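Local coordinates for protein acetyltransferase, GNAT family (Listeria monocytogenes str. 4b, PDB 2OH1) that probably transfers an acetyl group from acetyl-coenzyme A to an acceptor that has not been identified, at residues L64-L69 / I83-S88; Y104-I109 / P138-D143. One frame throughout, in Å; residues are numbered along the deposited sequence.

Interaction 1 of 2, residues L64-L69 / I83-S88; sequences LGEVAL and IRKTPS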
# COMPACT_ATOMS: atom_id res chain seq x y z
N LEU A 64 -12.90 -6.32 5.90
CA LEU A 64 -11.79 -7.14 6.31
C LEU A 64 -10.65 -6.37 6.96
O LEU A 64 -9.62 -6.97 7.39
CB LEU A 64 -11.22 -7.83 5.07
CG LEU A 64 -12.13 -8.86 4.39
CD1 LEU A 64 -11.54 -9.31 3.05
CD2 LEU A 64 -12.40 -10.04 5.34
N GLY A 65 -10.83 -5.07 7.14
CA GLY A 65 -9.81 -4.26 7.81
C GLY A 65 -8.55 -4.08 6.97
O GLY A 65 -7.43 -3.98 7.52
N GLU A 66 -8.75 -3.97 5.66
CA GLU A 66 -7.66 -3.89 4.72
C GLU A 66 -7.43 -2.49 4.18
O GLU A 66 -6.64 -2.34 3.23
CB GLU A 66 -7.91 -4.90 3.57
CG GLU A 66 -7.66 -6.32 4.05
CD GLU A 66 -7.93 -7.45 3.05
OE1 GLU A 66 -8.70 -7.25 2.09
OE2 GLU A 66 -7.36 -8.55 3.20
N VAL A 67 -8.16 -1.48 4.68
CA VAL A 67 -7.96 -0.11 4.30
C VAL A 67 -7.56 0.72 5.49
O VAL A 67 -8.31 0.82 6.48
CB VAL A 67 -9.22 0.50 3.69
CG1 VAL A 67 -8.89 1.93 3.17
CG2 VAL A 67 -9.78 -0.32 2.54
N ALA A 68 -6.41 1.34 5.45
CA ALA A 68 -5.94 2.22 6.54
C ALA A 68 -5.96 3.65 6.05
O ALA A 68 -5.52 3.91 4.91
CB ALA A 68 -4.54 1.84 6.95
N LEU A 69 -6.50 4.57 6.85
CA LEU A 69 -6.63 5.96 6.53
C LEU A 69 -5.71 6.78 7.42
O LEU A 69 -5.61 6.53 8.61
CB LEU A 69 -8.08 6.39 6.80
CG LEU A 69 -9.13 5.60 6.00
CD1 LEU A 69 -10.55 6.18 6.36
CD2 LEU A 69 -8.84 5.60 4.52
N ILE A 83 -4.26 -2.86 1.76
CA ILE A 83 -3.51 -4.09 1.85
C ILE A 83 -4.35 -5.33 1.58
O ILE A 83 -5.59 -5.28 1.46
CB ILE A 83 -2.90 -4.20 3.16
CG1 ILE A 83 -3.92 -4.65 4.19
CG2 ILE A 83 -2.21 -2.91 3.58
CD1 ILE A 83 -3.18 -4.81 5.56
N ARG A 84 -3.68 -6.44 1.52
CA ARG A 84 -4.37 -7.69 1.54
C ARG A 84 -3.76 -8.46 2.71
O ARG A 84 -2.52 -8.58 2.79
CB ARG A 84 -4.18 -8.46 0.27
CG ARG A 84 -4.87 -7.84 -0.92
CD ARG A 84 -6.38 -7.49 -0.62
NE ARG A 84 -7.11 -7.47 -1.89
CZ ARG A 84 -7.55 -8.54 -2.53
NH1 ARG A 84 -7.43 -9.76 -2.02
NH2 ARG A 84 -8.14 -8.39 -3.70
N LYS A 85 -4.58 -8.92 3.65
CA LYS A 85 -4.07 -9.66 4.81
C LYS A 85 -3.84 -11.15 4.55
O LYS A 85 -3.28 -11.84 5.39
CB LYS A 85 -5.00 -9.45 5.99
CG LYS A 85 -4.95 -8.07 6.55
CD LYS A 85 -5.78 -8.14 7.80
CE LYS A 85 -6.36 -6.89 8.23
NZ LYS A 85 -7.26 -7.29 9.37
N THR A 86 -4.28 -11.61 3.37
CA THR A 86 -4.01 -12.90 2.77
C THR A 86 -3.74 -12.66 1.29
O THR A 86 -4.29 -11.74 0.75
CB THR A 86 -5.23 -13.85 2.97
OG1 THR A 86 -6.39 -13.27 2.39
CG2 THR A 86 -5.50 -14.05 4.50
N PRO A 87 -2.96 -13.53 0.67
CA PRO A 87 -2.61 -13.21 -0.74
C PRO A 87 -3.85 -13.21 -1.65
O PRO A 87 -4.71 -14.10 -1.52
CB PRO A 87 -1.66 -14.32 -1.13
CG PRO A 87 -1.84 -15.42 -0.08
CD PRO A 87 -2.29 -14.74 1.15
N SER A 88 -3.95 -12.19 -2.50
CA SER A 88 -4.92 -12.27 -3.61
C SER A 88 -4.51 -13.41 -4.56
O SER A 88 -3.44 -14.07 -4.40
CB SER A 88 -4.98 -10.97 -4.36
OG SER A 88 -3.91 -10.93 -5.32
O HOH W 1 -7.99 -11.08 3.92
O HOH W 2 -7.50 -10.23 1.33
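Ile-83 N donates to Glu-66 O at 2.8 Å, with an N-H...O angle of 171°, and so ties the open end of the antiparallel beta hairpin formed by strands 67-71 and 77-84 in the central GNAT sheet. Ile-83 also lays CG1 against the Glu-66 backbone, 3.7 Å from Glu-66 O. Arg-84 points its CB away from 64-69, yet the bend at chi2 (-50°) brings Arg-84 CD to 3.6 Å from Glu-66 OE1. The guanidinium makes no direct bond to the carboxylate; OE1 is instead paired with Arg-61 of helix 58-63. Lys-85 is bound at both ends. Lys-85 N reaches Glu-66 OE2 at 2.8 Å, nearly straight (174°) but from above the carboxylate plane. The extended side chain runs back to the Schellman turn at Gly-65, where Lys-85 NZ donates to Leu-64 O at 3.1 Å, in the carbonyl plane, and Lys-85 CE rests 3.2 Å from Gly-65 O. Thr-86 joins through solvent: its OG1 is hydrogen-bonded to a water that also donates to Glu-66 OE2. With this water, a second donating water and the Lys-85 amide, three donors converge on one buried carboxylate oxygen, the first water lying 2.7 Å from Glu-66 OE2.

Interaction 2 of 2, residues Y104-I109 / P138-D143; sequences YYLHRI and PFIRLD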
# COMPACT_ATOMS: atom_id res chain seq x y z
N TYR A 104 1.28 -10.14 4.69
CA TYR A 104 0.43 -9.09 4.19
C TYR A 104 1.04 -8.55 2.90
O TYR A 104 2.28 -8.48 2.75
CB TYR A 104 0.38 -7.95 5.16
CG TYR A 104 -0.32 -8.24 6.49
CD1 TYR A 104 -1.07 -9.42 6.71
CD2 TYR A 104 -0.26 -7.29 7.53
CE1 TYR A 104 -1.77 -9.61 7.91
CE2 TYR A 104 -0.92 -7.52 8.73
CZ TYR A 104 -1.65 -8.65 8.89
OH TYR A 104 -2.29 -8.88 10.10
N TYR A 105 0.17 -8.20 1.96
CA TYR A 105 0.56 -7.74 0.65
C TYR A 105 0.06 -6.30 0.50
O TYR A 105 -1.11 -6.02 0.67
CB TYR A 105 -0.01 -8.63 -0.47
CG TYR A 105 0.58 -10.01 -0.41
CD1 TYR A 105 0.11 -10.93 0.50
CD2 TYR A 105 1.69 -10.37 -1.16
CE1 TYR A 105 0.71 -12.20 0.65
CE2 TYR A 105 2.28 -11.63 -1.06
CZ TYR A 105 1.80 -12.54 -0.17
OH TYR A 105 2.40 -13.79 -0.05
N LEU A 106 0.98 -5.36 0.27
CA LEU A 106 0.58 -3.98 0.13
C LEU A 106 0.25 -3.70 -1.32
O LEU A 106 1.19 -3.60 -2.14
CB LEU A 106 1.73 -3.04 0.60
CG LEU A 106 2.27 -3.26 2.01
CD1 LEU A 106 3.23 -2.12 2.44
CD2 LEU A 106 1.15 -3.43 3.01
N HIS A 107 -1.04 -3.48 -1.62
CA HIS A 107 -1.53 -3.25 -2.96
C HIS A 107 -1.51 -1.83 -3.46
O HIS A 107 -1.20 -1.61 -4.64
CB HIS A 107 -2.90 -3.79 -3.10
CG HIS A 107 -2.93 -5.29 -3.21
ND1 HIS A 107 -3.86 -5.95 -3.97
CD2 HIS A 107 -2.13 -6.24 -2.67
CE1 HIS A 107 -3.61 -7.24 -3.91
NE2 HIS A 107 -2.57 -7.46 -3.15
N ARG A 108 -1.91 -0.87 -2.65
CA ARG A 108 -1.92 0.52 -3.09
C ARG A 108 -1.64 1.46 -1.92
O ARG A 108 -2.22 1.34 -0.83
CB ARG A 108 -3.27 0.86 -3.68
CG ARG A 108 -3.39 2.07 -4.49
CD ARG A 108 -2.45 2.11 -5.68
NE ARG A 108 -2.87 1.37 -6.87
CZ ARG A 108 -2.28 1.55 -8.05
NH1 ARG A 108 -1.29 2.43 -8.13
NH2 ARG A 108 -2.65 0.90 -9.17
N ILE A 109 -0.70 2.36 -2.18
CA ILE A 109 -0.50 3.56 -1.42
C ILE A 109 -1.07 4.72 -2.23
O ILE A 109 -0.82 4.88 -3.46
CB ILE A 109 0.98 3.87 -1.18
CG1 ILE A 109 1.56 2.97 -0.08
CG2 ILE A 109 1.13 5.36 -0.85
CD1 ILE A 109 1.83 1.53 -0.50
N PRO A 138 4.83 -12.91 9.60
CA PRO A 138 6.29 -12.76 9.46
C PRO A 138 6.83 -11.83 8.35
O PRO A 138 7.99 -11.45 8.41
CB PRO A 138 6.76 -14.20 9.18
CG PRO A 138 5.58 -14.88 8.59
CD PRO A 138 4.37 -14.26 9.20
N PHE A 139 5.99 -11.47 7.36
CA PHE A 139 6.44 -10.69 6.23
C PHE A 139 5.39 -9.67 5.78
O PHE A 139 4.18 -9.93 5.84
CB PHE A 139 6.69 -11.56 4.99
CG PHE A 139 7.67 -12.68 5.20
CD1 PHE A 139 9.02 -12.43 5.25
CD2 PHE A 139 7.22 -13.98 5.33
CE1 PHE A 139 9.94 -13.49 5.45
CE2 PHE A 139 8.12 -15.03 5.50
CZ PHE A 139 9.46 -14.77 5.57
N ILE A 140 5.87 -8.52 5.31
CA ILE A 140 5.09 -7.61 4.47
C ILE A 140 5.73 -7.75 3.08
O ILE A 140 6.97 -7.73 2.95
CB ILE A 140 5.19 -6.09 4.88
CG1 ILE A 140 4.75 -5.80 6.32
CG2 ILE A 140 4.39 -5.18 3.89
CD1 ILE A 140 3.38 -6.35 6.68
N ARG A 141 4.88 -7.85 2.06
CA ARG A 141 5.30 -8.10 0.68
C ARG A 141 4.67 -7.13 -0.26
O ARG A 141 3.58 -6.62 -0.02
CB ARG A 141 4.96 -9.53 0.26
CG ARG A 141 5.85 -10.54 1.01
CD ARG A 141 5.44 -11.96 0.69
NE ARG A 141 6.42 -12.91 1.20
CZ ARG A 141 6.23 -14.20 1.29
NH1 ARG A 141 5.06 -14.72 0.97
NH2 ARG A 141 7.21 -14.96 1.77
N LEU A 142 5.39 -6.88 -1.34
CA LEU A 142 4.81 -6.09 -2.42
C LEU A 142 5.56 -6.37 -3.73
O LEU A 142 6.58 -7.03 -3.74
CB LEU A 142 4.83 -4.61 -2.09
CG LEU A 142 6.24 -4.06 -1.88
CD1 LEU A 142 6.89 -3.64 -3.22
CD2 LEU A 142 6.23 -2.94 -0.86
N ASP A 143 4.94 -5.95 -4.83
CA ASP A 143 5.56 -6.08 -6.16
C ASP A 143 5.66 -4.70 -6.81
O ASP A 143 4.96 -3.77 -6.45
CB ASP A 143 4.78 -7.10 -6.98
CG ASP A 143 3.31 -6.76 -7.19
OD1 ASP A 143 2.98 -5.66 -7.72
OD2 ASP A 143 2.41 -7.63 -6.92
O HOH W 3 2.09 -4.96 -4.45
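The guanidinium of Arg-141 meets Tyr-105 at its edge: NH1 donates to Tyr-105 OH at 3.0 Å, and the hydroxyl oxygen lies within 1° of the guanidinium plane. The phenol ring is turned 60° from that plane, so the two are not stacked. Arg-141 NH2 lies over one face of the Phe-139 ring, 3.6 Å above its plane and offset toward the rim. Tyr-105 and Arg-141 run side by side in the same direction; Arg-141 is extended from CG to NE, which carries CD along the phenol to 3.6 Å from Tyr-105 CE2. The Tyr-105 ring also takes an edge-to-face contact with Trp-95.

Beneath these groups strands 103-111 and 139-145 pair in parallel, in a beta-alpha-beta unit that includes helix 120-134. Tyr-104 N donates to Phe-139 O, Arg-141 N to Tyr-104 O at 2.8 Å, and Leu-106 N to Arg-141 O at 2.9 Å. On the opposite face, turned to that helix, the strands meet through carbon atoms. Ile-140 divides its branches there: CD1 lies 3.7 Å from Tyr-104 CB, while CG2, anti to the backbone N, packs against the Leu-106 branch. Next, a water replaces the ladder bond between Leu-106 O and Asp-143 N, consistent with the V-shaped opening between GNAT beta4 and beta5 where the pantetheine arm of acetyl-CoA usually inserts.

Arg-141 NE and NH2 turn to Gln-173 and Asp-101, and NH1 also reaches Leu-98 O. The buried cation is thus gripped through all three nitrogens, and its charge is probably balanced chiefly by Asp-101, with the phenol oxygen as a further acceptor.

How the interactions relate
Interactions 1 and 2 lie in series along the chain and on neighbouring strands of one mixed sheet, their centres about 9 Å apart. The seam between them is the pairing of strands 77-84 and 103-111, where Arg-84 N lies 2.7 Å from Tyr-105 O, a probable hydrogen bond. On the helix-facing side Ile-83 packs on Leu-106; on the other face, Arg-84 CG lies 3.2 Å from His-107 NE2. The classic beta bulge at His-107 and Arg-108, opposite Ile-82, follows on the strand corresponding to beta4 of GNAT enzymes, where acetyl-CoA is usually bound, so interaction 2 is probably next to the cofactor cleft and interaction 1 one strand farther off.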